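Local atomic coordinates of sesquisabinene B synthase 2 (Santalum album, PDB entry 6A2A), a protein that probably cyclises farnesyl diphosphate to the sesquiterpene sesquisabinene B, using magnesium or manganese ions. Residues 456-459 and 460-464; 211-214 and 215-219; 99-102 and 103-107; 124-127 and 128-132; 235-239 and 240-244. One frame throughout, in Å; residues are numbered along the deposited sequence.

Contact 1. Residues 456-459 and 460-464; sequences CRII and NDLGT
R457 and D461, one turn apart near the C-terminal end of helix 447-462, form a salt bridge in the all-helical metal-binding domain of a class I terpene synthase, where the sequence NDLGT opens the family's NSE/DTE metal-binding motif. This flank is buried and tightly packed. The arginine leaves the helix with CG opposite its own N (chi1 168°), then bends at chi2 and chi3, and this double bend brings NH1 to 3.0 Å from D461 OD1. The oxygen lies at the guanidinium edge, in its plane, and accepts with its syn lone pair, although the two flat groups are turned 52° against each other. Further bonds fix both ends: R457 NE donates to A413 O, while D461 OD2 is bonded to Y409 and S477. With a leucine here, the buried D461 carboxylate would probably lose its charged mate, and A413 O the N-H that reaches it. On another flank I458 and L462 lie side by side, CG2 of the first 3.9 Å from CD1 of the second, and both pack on helix 489-510.

The looser side is that of N460, a magnesium ligand of this enzyme, although no metal is bound to this chain in the model. Partly exposed, it touches the preceding turn mainly through CB, 3.3 Å from C456 O. Beyond it the helical bonding slackens. L462 N still reaches I458 O at 2.9 Å, but G463 N makes a weak bond to I459 O, and a side chain joins in: T464 OG1 donates to D461 O at 2.9 Å.

Contact 2. Residues 211-214 and 215-219; sequences LDLP and LHWRT
P214 and W217 pack against each other in the turn that follows helix 201-212, where a short 3-10 segment, 215-217, leads the chain toward helix 220-232. Two direct hydrogen bonds join the two segments. W217 N donates to P214 O at 2.9 Å, approaching from above the carbonyl plane. R218 NE reaches back to L213 O at 3.0 Å, tilted out of the plane of the guanidinium; extended from CG to NE, the arginine runs alongside the turn it closes.

Apolar contacts form the second group. P214 CG makes a CH-pi contact over one face of the indole, 4.0 Å from the centroid of the five-membered ring, while L213 CD2 comes to the ring's edge. W217 also stacks with W504 and H533, which joins the turn to helices 489-510 and 521-535. L213 CB lies over one face of the R218 guanidinium, 3.4 Å above its plane.

The third group is polar and reaches beyond the turn. R218 NH2 donates to H209 O on the preceding helix. The carboxylate of D212 stays clear of the arginine, and a water bridges them, donating to D212 OD2 at 2.7 Å and accepting from R218 NH2 at 2.9 Å.

Contact 3. Residues 99-102 and 103-107; sequences TEVK and EAVVM
T99 and E103 lie side by side on helix 98-110, T99 CG2 resting 3.4 Å from E103 OE1. The carboxylate thus meets a methyl rather than a polar partner across this turn, and the aliphatic part of the glutamate is closer still to the backbone, with CG 3.0 Å from T99 O. K102 makes the other side-chain contact on the outer face. Bent at chi2 (55°) and again at chi4, its chain turns along the helix and crosses V106, so that CE comes to 4.0 Å from V106 CG2.

Behind these contacts stands regular alpha-helical bonding. E103 N donates to T99 O and V106 N to K102 O, the latter at 2.9 Å, fixing the spacing of four residues that makes each pair neighbours. The helix is amphipathic: T99, K102 and E103 are exposed, whereas V101, A104 and V105 are buried. V101 CG1 and V105 CG2 meet only loosely, at 4.5 Å, but V105 CG2 closes on V101 O at 3.3 Å.

The helix belongs to the alpha-helical N-terminal domain of plant terpene synthases. Three others flank it: E100 touches helix 55-73, A104 helix 78-90, and V105 both 78-90 and I130 and M131 of helix 121-133.

Contact 4. Residues 124-127 and 128-132; sequences TSLR and FRIMR
L126 touches both R129 and I130, three and four residues on, within helix 121-133 of the alpha-helical N-terminal domain, and this buried run shows how rotamers sort neighbours along a helix. A trans chi1 (-175°), together with the bend at chi2 (64°), brings L126 CD1 forward along the helix to 3.8 Å from I130 CG1; the two side chains lie alongside, pointing the same way. The same methyl meets R129 NH2 at 3.4 Å. R129 bends at chi3, and its guanidinium is held by acids: NH2 forms a salt bridge with D86 of helix 78-90, NH1 one with E133. R129 is buried, and the two carboxylates are likely to balance its charge. I130 folds its CG1 back on the previous turn, 3.2 Å from L126 O.

R127 and M131 behave differently. The arginine runs extended from CG to NE, while the methionine is bent at chi2 (-56°). The extended chain and the bent one cross, which brings M131 CE to 4.1 Å from R127 CG. M131 CG lies 3.0 Å from R127 O, a close approach to the carbonyl.

Beneath them the alpha-helical ladder is regular; I130 N donates to L126 O at 2.9 Å, and S125 and T124 spend their hydroxyls on carbonyls of the preceding turn, L121 O and N120 O. F128 meets F143 edge to face, while R132 makes a salt bridge to E177 and a cation-pi contact with W174. F128 CZ sits 3.2 Å above the R132 guanidinium plane, displaced toward its rim.

Contact 5. Residues 235-239 and 240-244; sequences EDVNL and TLLRY
N238 caps the N terminus of helix 239-270 by bonding to L241, three residues on. Outward from the backbone, CB rests 4.0 Å from L241 CB, the two side chains crossing at about a right angle. CG, pointing away from its own backbone nitrogen (chi1 -176°), thereby comes to 3.9 Å from L241 N. At the tip OD1 accepts from L241 N at 3.0 Å in a nearly straight bond (166° at the hydrogen), the donor tilted from the amide plane; OD1 also lies 3.3 Å from T240 CB. This is a classic N-cap: a side-chain oxygen serves a backbone N-H of the first turn. Without the amide, as with an alanine here, L241 N would probably lose its side-chain acceptor and the first turn its cap.

The backbone follows at once, N238 O accepting from L242 N at 2.9 Å. Just before the cap V237 CG2 meets L242 CD2 at 4.2 Å, an N'-to-N4 pairing that forms a hydrophobic staple across the helix start.

N238 touches L71 of helix 55-73 and F84 of helix 78-90, while Y231 of helix 220-232 bonds N238 N through its hydroxyl and packs on V237 and L241.

From the N terminus the order is contact 3, contact 4, contact 2, contact 5, contact 1. Each joins two adjoining segments, so none closes a long loop, and none nests in or crosses another. Contacts 3 and 4 lie on successive helices that touch, V105 CG2 meeting I130 CG2 at 3.7 Å. Contact 4 in turn touches contact 2, the turn between helices 201-212 and 220-232, where L215 CD2 is 3.8 Å from R129 NH1. Contact 5 then starts helix 239-270. Contact 1, in the metal-binding domain, is about 15 Å from contact 2 between centres, but about 37 Å from contact 5, across the chain's centre.

Contact 1. Residues 456-459 and 460-464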
# COMPACT_ATOMS: atom_id res chain seq x y z
N CYS A 456 12.47 16.94 -22.81
CA CYS A 456 12.05 17.19 -21.43
C CYS A 456 13.11 18.04 -20.70
O CYS A 456 12.78 18.98 -19.94
CB CYS A 456 11.78 15.87 -20.72
SG CYS A 456 10.31 15.01 -21.32
N ARG A 457 14.39 17.71 -20.94
CA ARG A 457 15.50 18.44 -20.35
C ARG A 457 15.56 19.88 -20.86
O ARG A 457 15.57 20.81 -20.04
CB ARG A 457 16.83 17.73 -20.59
CG ARG A 457 18.05 18.55 -20.25
CD ARG A 457 18.18 19.21 -18.92
NE ARG A 457 18.17 18.27 -17.79
CZ ARG A 457 18.04 18.59 -16.53
NH1 ARG A 457 17.70 19.82 -16.16
NH2 ARG A 457 18.17 17.63 -15.61
N ILE A 458 15.53 20.10 -22.15
CA ILE A 458 15.67 21.46 -22.64
C ILE A 458 14.45 22.30 -22.26
O ILE A 458 14.59 23.51 -21.90
CB ILE A 458 15.91 21.46 -24.15
CG1 ILE A 458 17.32 20.96 -24.45
CG2 ILE A 458 15.64 22.84 -24.70
CD1 ILE A 458 17.60 20.83 -25.93
N ILE A 459 13.28 21.70 -22.29
CA ILE A 459 12.07 22.42 -21.92
C ILE A 459 12.14 22.88 -20.46
O ILE A 459 11.86 23.99 -20.15
CB ILE A 459 10.81 21.61 -22.20
CG1 ILE A 459 10.66 21.40 -23.69
CG2 ILE A 459 9.61 22.32 -21.63
CD1 ILE A 459 9.74 20.30 -24.13
N ASN A 460 12.53 21.98 -19.57
CA ASN A 460 12.71 22.31 -18.18
C ASN A 460 13.70 23.47 -18.04
O ASN A 460 13.43 24.40 -17.37
CB ASN A 460 13.18 21.10 -17.39
CG ASN A 460 13.21 21.33 -15.90
OD1 ASN A 460 13.90 22.14 -15.41
ND2 ASN A 460 12.48 20.54 -15.19
N ASP A 461 14.83 23.40 -18.73
CA ASP A 461 15.83 24.45 -18.65
C ASP A 461 15.33 25.82 -19.13
O ASP A 461 15.73 26.82 -18.65
CB ASP A 461 17.11 24.06 -19.38
CG ASP A 461 17.91 22.95 -18.68
OD1 ASP A 461 17.46 22.39 -17.71
OD2 ASP A 461 18.99 22.66 -19.15
N LEU A 462 14.48 25.81 -20.13
CA LEU A 462 13.92 27.03 -20.68
C LEU A 462 12.94 27.64 -19.74
O LEU A 462 12.66 28.78 -19.81
CB LEU A 462 13.23 26.77 -22.02
CG LEU A 462 14.12 26.57 -23.23
CD1 LEU A 462 13.33 26.02 -24.36
CD2 LEU A 462 14.77 27.85 -23.66
N GLY A 463 12.44 26.87 -18.81
CA GLY A 463 11.48 27.38 -17.87
C GLY A 463 12.02 28.22 -16.73
O GLY A 463 11.27 28.80 -15.98
N THR A 464 13.32 28.25 -16.65
CA THR A 464 14.03 28.96 -15.63
C THR A 464 14.03 30.43 -15.90
O THR A 464 14.56 30.91 -16.88
CB THR A 464 15.47 28.45 -15.46
OG1 THR A 464 16.25 28.82 -16.59
CG2 THR A 464 15.47 26.98 -15.34

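Contact 2. Residues 211-214 and 215-219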
# COMPACT_ATOMS: atom_id res chain seq x y z
N LEU A 211 -1.01 30.82 -28.53
CA LEU A 211 0.26 31.52 -28.56
C LEU A 211 1.13 31.14 -27.34
O LEU A 211 2.36 31.10 -27.44
CB LEU A 211 0.00 33.02 -28.64
CG LEU A 211 -0.48 33.50 -30.01
CD1 LEU A 211 -0.86 34.97 -29.94
CD2 LEU A 211 0.61 33.31 -31.07
N ASP A 212 0.49 30.88 -26.21
CA ASP A 212 1.21 30.33 -25.05
C ASP A 212 1.79 28.96 -25.35
O ASP A 212 3.00 28.75 -25.13
CB ASP A 212 0.32 30.26 -23.81
CG ASP A 212 0.06 31.61 -23.17
OD1 ASP A 212 0.67 32.62 -23.51
OD2 ASP A 212 -0.83 31.62 -22.33
N LEU A 213 0.95 28.02 -25.81
CA LEU A 213 1.40 26.67 -26.24
C LEU A 213 0.47 26.18 -27.34
O LEU A 213 -0.75 26.18 -27.16
CB LEU A 213 1.37 25.65 -25.10
CG LEU A 213 2.48 25.74 -24.05
CD1 LEU A 213 2.17 24.80 -22.90
CD2 LEU A 213 3.84 25.46 -24.63
N PRO A 214 1.02 25.71 -28.46
CA PRO A 214 0.16 25.07 -29.45
C PRO A 214 -0.54 23.82 -28.92
O PRO A 214 -0.05 23.17 -27.99
CB PRO A 214 1.07 24.75 -30.64
CG PRO A 214 2.44 24.80 -30.06
CD PRO A 214 2.43 25.72 -28.87
N LEU A 215 -1.69 23.44 -29.49
CA LEU A 215 -2.42 22.32 -29.07
C LEU A 215 -1.53 21.06 -29.06
O LEU A 215 -1.67 20.21 -28.17
CB LEU A 215 -3.62 22.13 -30.01
CG LEU A 215 -4.51 20.95 -29.71
CD1 LEU A 215 -5.09 21.05 -28.33
CD2 LEU A 215 -5.66 20.82 -30.72
N HIS A 216 -0.68 20.95 -30.05
CA HIS A 216 0.16 19.77 -30.24
C HIS A 216 1.09 19.61 -29.03
O HIS A 216 1.54 18.49 -28.78
CB HIS A 216 0.97 19.91 -31.52
CG HIS A 216 1.69 18.67 -31.94
ND1 HIS A 216 1.04 17.47 -32.11
CD2 HIS A 216 2.97 18.47 -32.33
CE1 HIS A 216 1.91 16.56 -32.56
NE2 HIS A 216 3.07 17.14 -32.75
N TRP A 217 1.45 20.70 -28.36
CA TRP A 217 2.42 20.69 -27.23
C TRP A 217 1.72 20.61 -25.86
O TRP A 217 2.39 20.56 -24.83
CB TRP A 217 3.31 21.93 -27.34
CG TRP A 217 4.29 21.89 -28.47
CD1 TRP A 217 4.37 20.95 -29.46
CD2 TRP A 217 5.31 22.84 -28.72
NE1 TRP A 217 5.38 21.28 -30.33
CE2 TRP A 217 6.01 22.40 -29.87
CE3 TRP A 217 5.76 23.99 -28.07
CZ2 TRP A 217 7.08 23.10 -30.37
CZ3 TRP A 217 6.85 24.66 -28.55
CH2 TRP A 217 7.47 24.26 -29.73
N ARG A 218 0.40 20.56 -25.80
CA ARG A 218 -0.33 20.55 -24.54
C ARG A 218 -0.68 19.13 -24.14
O ARG A 218 -0.83 18.22 -24.99
CB ARG A 218 -1.58 21.46 -24.65
CG ARG A 218 -1.24 22.93 -24.71
CD ARG A 218 -2.49 23.86 -24.87
NE ARG A 218 -2.15 25.24 -24.68
CZ ARG A 218 -2.04 25.84 -23.49
NH1 ARG A 218 -2.14 25.14 -22.37
NH2 ARG A 218 -1.77 27.13 -23.45
N THR A 219 -0.95 18.94 -22.87
CA THR A 219 -1.40 17.68 -22.37
C THR A 219 -2.84 17.45 -22.75
O THR A 219 -3.63 18.40 -22.98
CB THR A 219 -1.30 17.51 -20.86
OG1 THR A 219 -2.32 18.24 -20.18
CG2 THR A 219 0.07 17.88 -20.28
O HOH W 1 -1.93 29.28 -21.45

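Contact 3. Residues 99-102 and 103-107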
# COMPACT_ATOMS: atom_id res chain seq x y z
N THR A 99 -11.89 3.86 -32.39
CA THR A 99 -12.32 3.19 -33.63
C THR A 99 -13.10 4.18 -34.50
O THR A 99 -12.80 4.38 -35.67
CB THR A 99 -13.13 1.93 -33.29
OG1 THR A 99 -12.14 0.97 -32.88
CG2 THR A 99 -13.93 1.41 -34.46
N GLU A 100 -14.09 4.81 -33.91
CA GLU A 100 -15.00 5.67 -34.68
C GLU A 100 -14.26 6.91 -35.20
O GLU A 100 -14.52 7.35 -36.32
CB GLU A 100 -16.17 6.12 -33.82
CG GLU A 100 -17.01 4.98 -33.29
CD GLU A 100 -16.51 4.22 -32.09
OE1 GLU A 100 -15.42 4.57 -31.57
OE2 GLU A 100 -17.19 3.25 -31.68
N VAL A 101 -13.37 7.50 -34.38
CA VAL A 101 -12.65 8.70 -34.83
C VAL A 101 -11.74 8.33 -36.00
O VAL A 101 -11.65 9.07 -36.97
CB VAL A 101 -11.86 9.37 -33.69
CG1 VAL A 101 -10.88 10.38 -34.22
CG2 VAL A 101 -12.80 9.96 -32.67
N LYS A 102 -11.05 7.17 -35.90
CA LYS A 102 -10.12 6.82 -36.93
C LYS A 102 -10.90 6.59 -38.24
O LYS A 102 -10.47 6.99 -39.33
CB LYS A 102 -9.33 5.57 -36.55
CG LYS A 102 -8.37 5.06 -37.62
CD LYS A 102 -7.38 6.11 -38.10
CE LYS A 102 -6.28 5.53 -38.96
NZ LYS A 102 -5.58 4.43 -38.26
N GLU A 103 -12.02 5.91 -38.10
CA GLU A 103 -12.87 5.53 -39.23
C GLU A 103 -13.43 6.81 -39.86
O GLU A 103 -13.39 6.95 -41.05
CB GLU A 103 -13.93 4.53 -38.77
CG GLU A 103 -13.29 3.20 -38.39
CD GLU A 103 -14.20 2.02 -38.13
OE1 GLU A 103 -15.24 2.20 -37.45
OE2 GLU A 103 -13.86 0.91 -38.59
N ALA A 104 -13.79 7.78 -39.04
CA ALA A 104 -14.19 9.07 -39.59
C ALA A 104 -13.05 9.72 -40.37
O ALA A 104 -13.28 10.22 -41.45
CB ALA A 104 -14.74 9.99 -38.50
N VAL A 105 -11.81 9.70 -39.85
CA VAL A 105 -10.69 10.36 -40.49
C VAL A 105 -10.37 9.69 -41.82
O VAL A 105 -10.05 10.37 -42.81
CB VAL A 105 -9.46 10.33 -39.55
CG1 VAL A 105 -8.16 10.63 -40.28
CG2 VAL A 105 -9.70 11.29 -38.42
N VAL A 106 -10.40 8.38 -41.82
CA VAL A 106 -10.13 7.59 -43.05
C VAL A 106 -11.16 7.98 -44.13
O VAL A 106 -10.79 8.35 -45.25
CB VAL A 106 -10.16 6.08 -42.75
CG1 VAL A 106 -10.15 5.26 -44.03
CG2 VAL A 106 -9.01 5.65 -41.84
N MET A 107 -12.42 7.89 -43.77
CA MET A 107 -13.57 8.38 -44.63
C MET A 107 -13.26 9.75 -45.23
O MET A 107 -13.24 9.94 -46.47
CB MET A 107 -14.86 8.49 -43.81
CG MET A 107 -15.71 7.22 -43.78
SD MET A 107 -17.05 7.22 -45.00
CE MET A 107 -16.88 5.57 -45.67

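Contact 4. Residues 124-127 and 128-132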
# COMPACT_ATOMS: atom_id res chain seq x y z
N THR A 124 -7.92 23.56 -45.03
CA THR A 124 -6.71 22.96 -45.55
C THR A 124 -5.82 22.58 -44.36
O THR A 124 -5.28 21.46 -44.30
CB THR A 124 -5.93 23.87 -46.48
OG1 THR A 124 -6.66 24.15 -47.70
CG2 THR A 124 -4.61 23.22 -46.89
N SER A 125 -5.73 23.52 -43.43
CA SER A 125 -4.84 23.43 -42.24
C SER A 125 -5.37 22.34 -41.33
O SER A 125 -4.61 21.45 -40.86
CB SER A 125 -4.80 24.77 -41.51
OG SER A 125 -4.16 25.83 -42.22
N LEU A 126 -6.65 22.42 -40.96
CA LEU A 126 -7.28 21.42 -40.14
C LEU A 126 -7.12 20.02 -40.78
O LEU A 126 -6.78 19.05 -40.11
CB LEU A 126 -8.74 21.76 -39.88
CG LEU A 126 -9.47 20.82 -38.94
CD1 LEU A 126 -8.86 20.86 -37.53
CD2 LEU A 126 -10.93 21.12 -38.85
N ARG A 127 -7.38 19.90 -42.07
CA ARG A 127 -7.25 18.61 -42.69
C ARG A 127 -5.79 18.11 -42.59
O ARG A 127 -5.58 16.94 -42.28
CB ARG A 127 -7.67 18.74 -44.17
CG ARG A 127 -7.67 17.41 -44.92
CD ARG A 127 -8.01 17.65 -46.39
NE ARG A 127 -7.78 16.41 -47.14
CZ ARG A 127 -6.66 16.13 -47.79
NH1 ARG A 127 -5.61 16.91 -47.71
NH2 ARG A 127 -6.63 15.04 -48.54
N PHE A 128 -4.84 18.97 -42.90
CA PHE A 128 -3.43 18.66 -42.81
C PHE A 128 -3.11 18.12 -41.42
O PHE A 128 -2.46 17.05 -41.25
CB PHE A 128 -2.58 19.88 -43.12
CG PHE A 128 -1.09 19.70 -42.92
CD1 PHE A 128 -0.51 19.89 -41.66
CD2 PHE A 128 -0.26 19.30 -43.95
CE1 PHE A 128 0.85 19.71 -41.48
CE2 PHE A 128 1.10 19.10 -43.76
CZ PHE A 128 1.66 19.31 -42.52
N ARG A 129 -3.61 18.83 -40.42
CA ARG A 129 -3.27 18.42 -39.03
C ARG A 129 -3.93 17.11 -38.63
O ARG A 129 -3.23 16.24 -38.06
CB ARG A 129 -3.60 19.53 -38.03
CG ARG A 129 -3.40 19.09 -36.58
CD ARG A 129 -3.35 20.28 -35.63
NE ARG A 129 -4.64 20.96 -35.53
CZ ARG A 129 -5.70 20.55 -34.88
NH1 ARG A 129 -5.69 19.40 -34.21
NH2 ARG A 129 -6.80 21.32 -34.89
N ILE A 130 -5.23 16.95 -38.84
CA ILE A 130 -5.95 15.80 -38.39
C ILE A 130 -5.42 14.57 -39.11
O ILE A 130 -5.34 13.49 -38.52
CB ILE A 130 -7.48 15.93 -38.58
CG1 ILE A 130 -8.07 17.16 -37.88
CG2 ILE A 130 -8.17 14.67 -38.11
CD1 ILE A 130 -8.15 17.04 -36.39
N MET A 131 -5.21 14.71 -40.41
CA MET A 131 -4.61 13.58 -41.19
C MET A 131 -3.26 13.15 -40.57
O MET A 131 -3.10 11.96 -40.23
CB MET A 131 -4.42 13.98 -42.64
CG MET A 131 -5.73 14.14 -43.42
SD MET A 131 -6.79 12.73 -43.42
CE MET A 131 -8.36 13.46 -43.89
N ARG A 132 -2.34 14.07 -40.37
CA ARG A 132 -1.02 13.72 -39.86
C ARG A 132 -1.10 13.21 -38.42
O ARG A 132 -0.36 12.23 -38.09
CB ARG A 132 -0.04 14.88 -39.98
CG ARG A 132 0.46 15.12 -41.40
CD ARG A 132 1.71 15.91 -41.41
NE ARG A 132 2.29 16.13 -42.72
CZ ARG A 132 3.54 16.51 -42.94
NH1 ARG A 132 4.40 16.68 -41.93
NH2 ARG A 132 3.94 16.75 -44.17

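Contact 5. Residues 235-239 and 240-244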
# COMPACT_ATOMS: atom_id res chain seq x y z
N GLU A 235 -20.08 29.10 -30.57
CA GLU A 235 -21.33 29.22 -31.32
C GLU A 235 -21.83 27.84 -31.77
O GLU A 235 -23.03 27.60 -31.77
CB GLU A 235 -21.11 30.16 -32.50
CG GLU A 235 -20.82 31.58 -32.06
CD GLU A 235 -20.55 32.58 -33.17
OE1 GLU A 235 -21.04 32.35 -34.30
OE2 GLU A 235 -19.85 33.59 -32.90
N ASP A 236 -20.93 26.95 -32.17
CA ASP A 236 -21.32 25.62 -32.70
C ASP A 236 -21.35 24.49 -31.67
O ASP A 236 -21.11 23.34 -32.01
CB ASP A 236 -20.37 25.20 -33.82
CG ASP A 236 -18.93 24.98 -33.33
OD1 ASP A 236 -18.71 24.62 -32.14
OD2 ASP A 236 -18.03 25.21 -34.16
N VAL A 237 -21.71 24.79 -30.43
CA VAL A 237 -21.64 23.76 -29.38
C VAL A 237 -22.76 22.73 -29.58
O VAL A 237 -23.93 23.09 -29.82
CB VAL A 237 -21.71 24.38 -27.97
CG1 VAL A 237 -22.86 25.36 -27.82
CG2 VAL A 237 -21.79 23.30 -26.90
N ASN A 238 -22.40 21.46 -29.48
CA ASN A 238 -23.30 20.33 -29.40
C ASN A 238 -23.50 19.98 -27.93
O ASN A 238 -22.54 19.50 -27.26
CB ASN A 238 -22.77 19.12 -30.17
CG ASN A 238 -23.70 17.91 -30.21
OD1 ASN A 238 -24.09 17.37 -29.18
ND2 ASN A 238 -24.02 17.46 -31.41
N LEU A 239 -24.73 20.17 -27.43
CA LEU A 239 -24.98 20.03 -25.98
C LEU A 239 -24.85 18.57 -25.54
O LEU A 239 -24.54 18.34 -24.40
CB LEU A 239 -26.38 20.56 -25.60
CG LEU A 239 -26.55 22.07 -25.69
CD1 LEU A 239 -28.00 22.46 -25.45
CD2 LEU A 239 -25.64 22.79 -24.70
N THR A 240 -25.16 17.60 -26.37
CA THR A 240 -25.01 16.19 -26.00
C THR A 240 -23.51 15.86 -25.81
O THR A 240 -23.13 15.18 -24.89
CB THR A 240 -25.55 15.25 -27.08
OG1 THR A 240 -26.95 15.46 -27.33
CG2 THR A 240 -25.33 13.80 -26.73
N LEU A 241 -22.71 16.30 -26.76
CA LEU A 241 -21.24 16.07 -26.68
C LEU A 241 -20.72 16.76 -25.40
O LEU A 241 -19.99 16.14 -24.63
CB LEU A 241 -20.53 16.60 -27.93
CG LEU A 241 -19.00 16.47 -27.92
CD1 LEU A 241 -18.58 15.02 -27.71
CD2 LEU A 241 -18.37 17.02 -29.17
N LEU A 242 -21.13 18.01 -25.18
CA LEU A 242 -20.71 18.79 -24.04
C LEU A 242 -21.11 18.07 -22.76
O LEU A 242 -20.28 17.91 -21.85
CB LEU A 242 -21.28 20.22 -24.07
CG LEU A 242 -20.98 21.06 -22.82
CD1 LEU A 242 -19.48 21.33 -22.69
CD2 LEU A 242 -21.75 22.37 -22.81
N ARG A 243 -22.37 17.64 -22.69
CA ARG A 243 -22.86 16.96 -21.52
C ARG A 243 -22.03 15.69 -21.25
O ARG A 243 -21.68 15.42 -20.09
CB ARG A 243 -24.35 16.62 -21.70
CG ARG A 243 -25.28 17.81 -21.49
CD ARG A 243 -26.72 17.51 -21.92
NE ARG A 243 -27.33 16.43 -21.14
CZ ARG A 243 -28.09 15.47 -21.65
NH1 ARG A 243 -28.43 14.43 -20.90
NH2 ARG A 243 -28.47 15.52 -22.92
N TYR A 244 -21.76 14.91 -22.28
CA TYR A 244 -20.96 13.69 -22.13
C TYR A 244 -19.53 14.04 -21.66
O TYR A 244 -18.99 13.33 -20.81
CB TYR A 244 -20.88 12.88 -23.42
CG TYR A 244 -20.10 11.60 -23.28
CD1 TYR A 244 -20.47 10.63 -22.36
CD2 TYR A 244 -18.94 11.40 -23.99
CE1 TYR A 244 -19.70 9.50 -22.15
CE2 TYR A 244 -18.18 10.25 -23.82
CZ TYR A 244 -18.55 9.31 -22.88
OH TYR A 244 -17.84 8.16 -22.75